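Local coordinates for protein precorrin-6Y C5,15-methyltransferase (Decarboxylating) (Geobacter metallireducens, PDB 3E05) that is the C-terminal methyltransferase domain of a two-part enzyme that probably methylates and decarboxylates precorrin-6Y in adenosylcobalamin biosynthesis, using S-adenosylmethionine, at residues I47-A52 and I67-R72. Residues are numbered along the deposited sequence; the frame is centred on the assembly and turned at random.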
# COMPACT_ATOMS: atom_id res chain seq x y z
N ILE D 47 19.06 -19.36 -3.88
CA ILE D 47 19.26 -19.89 -2.53
C ILE D 47 17.98 -19.89 -1.69
O ILE D 47 17.38 -18.83 -1.44
CB ILE D 47 20.38 -19.13 -1.81
CG1 ILE D 47 21.68 -19.25 -2.60
CG2 ILE D 47 20.55 -19.65 -0.36
CD1 ILE D 47 22.76 -18.29 -2.19
N GLY D 48 17.57 -21.08 -1.26
CA GLY D 48 16.31 -21.27 -0.54
C GLY D 48 15.18 -21.22 -1.55
O GLY D 48 14.28 -20.39 -1.45
N ALA D 49 15.23 -22.14 -2.52
CA ALA D 49 14.35 -22.07 -3.70
C ALA D 49 12.86 -22.24 -3.43
O ALA D 49 12.03 -21.69 -4.18
CB ALA D 49 14.83 -23.03 -4.78
N GLY D 50 12.51 -22.96 -2.37
CA GLY D 50 11.11 -23.14 -1.97
C GLY D 50 10.40 -24.04 -2.95
O GLY D 50 10.60 -25.25 -2.93
N SER D 51 9.59 -23.44 -3.82
CA SER D 51 8.92 -24.17 -4.89
C SER D 51 9.61 -23.97 -6.24
O SER D 51 9.18 -24.51 -7.27
CB SER D 51 7.46 -23.76 -4.96
OG SER D 51 6.81 -24.18 -3.77
N ALA D 52 10.68 -23.18 -6.20
CA ALA D 52 11.51 -22.85 -7.36
C ALA D 52 10.81 -22.03 -8.44
O ALA D 52 11.27 -21.99 -9.57
CB ALA D 52 12.22 -24.12 -7.97
N ILE D 67 20.84 -22.24 -14.14
CA ILE D 67 20.27 -21.88 -12.84
C ILE D 67 20.43 -23.01 -11.84
O ILE D 67 20.16 -24.17 -12.15
CB ILE D 67 18.77 -21.45 -12.99
CG1 ILE D 67 18.66 -20.19 -13.85
CG2 ILE D 67 18.13 -21.19 -11.64
CD1 ILE D 67 18.20 -20.44 -15.23
N PHE D 68 20.90 -22.67 -10.64
CA PHE D 68 21.11 -23.65 -9.58
C PHE D 68 20.24 -23.29 -8.39
O PHE D 68 20.40 -22.21 -7.80
CB PHE D 68 22.60 -23.71 -9.22
CG PHE D 68 23.47 -24.10 -10.38
CD1 PHE D 68 23.71 -25.45 -10.66
CD2 PHE D 68 24.03 -23.13 -11.21
CE1 PHE D 68 24.50 -25.83 -11.75
CE2 PHE D 68 24.81 -23.50 -12.30
CZ PHE D 68 25.04 -24.86 -12.57
N ALA D 69 19.32 -24.19 -8.08
CA ALA D 69 18.29 -23.99 -7.06
C ALA D 69 18.60 -24.82 -5.83
O ALA D 69 18.49 -26.06 -5.85
CB ALA D 69 16.92 -24.35 -7.64
N LEU D 70 18.99 -24.13 -4.76
CA LEU D 70 19.40 -24.77 -3.51
C LEU D 70 18.28 -24.78 -2.49
O LEU D 70 17.67 -23.74 -2.20
CB LEU D 70 20.62 -24.06 -2.92
CG LEU D 70 21.99 -24.53 -3.42
CD1 LEU D 70 22.32 -23.89 -4.75
CD2 LEU D 70 23.04 -24.18 -2.40
N GLU D 71 18.01 -25.96 -1.94
CA GLU D 71 16.94 -26.13 -0.96
C GLU D 71 17.28 -27.22 0.06
O GLU D 71 17.71 -28.31 -0.32
CB GLU D 71 15.61 -26.42 -1.67
CG GLU D 71 14.39 -26.68 -0.76
CD GLU D 71 14.13 -25.54 0.21
OE1 GLU D 71 13.92 -24.40 -0.23
OE2 GLU D 71 14.13 -25.80 1.43
N ARG D 72 17.10 -26.89 1.34
CA ARG D 72 17.43 -27.80 2.45
C ARG D 72 16.26 -28.71 2.88
O ARG D 72 16.48 -29.83 3.33
CB ARG D 72 17.98 -27.01 3.65
CG ARG D 72 16.94 -26.15 4.38
CD ARG D 72 17.59 -25.14 5.31
NE ARG D 72 16.71 -24.70 6.39
CZ ARG D 72 15.85 -23.69 6.30
NH1 ARG D 72 15.73 -22.99 5.17
NH2 ARG D 72 15.09 -23.37 7.34
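Leu70 O takes two backbone N-H groups of the glycine-rich loop that follows Ile47, at 2.8 Å from Gly48 N and 2.9 Å from Ala49 N. The two donors come from opposite faces of the carbonyl plane, and the bond from Gly48 is the more bent, 130° at the hydrogen against 155° for Ala49. Ile47, just before the two donors, forms a parallel beta bridge with Leu70, their side chains on the same face of the sheet.

One residue on, Glu71 continues the grip with its side chain. CG lies anti to the backbone N (chi1 178°), and a bend at chi2 brings the carboxylate back to the loop, where OE1 accepts Gly50 N at 2.9 Å on its anti side. OE2 takes Asn73 N, so each oxygen has a backbone N-H partner, which probably fixes the rotation of the carboxylate. A glutamine in its place would probably leave one of these two N-H groups without an acceptor.

Apolar contact is slight: the methyls of Ala49 and Ala69 meet at 3.8 Å, with Ile80 of helix 74-86 also against Ala49.

A glycine-rich loop after the first strand, with an acidic residue at or near the C-terminal end of the second, and strand order 3-2-1-4-5-7-6 mark the Rossmann-like class I methyltransferase fold, consistent with an S-adenosylmethionine site here.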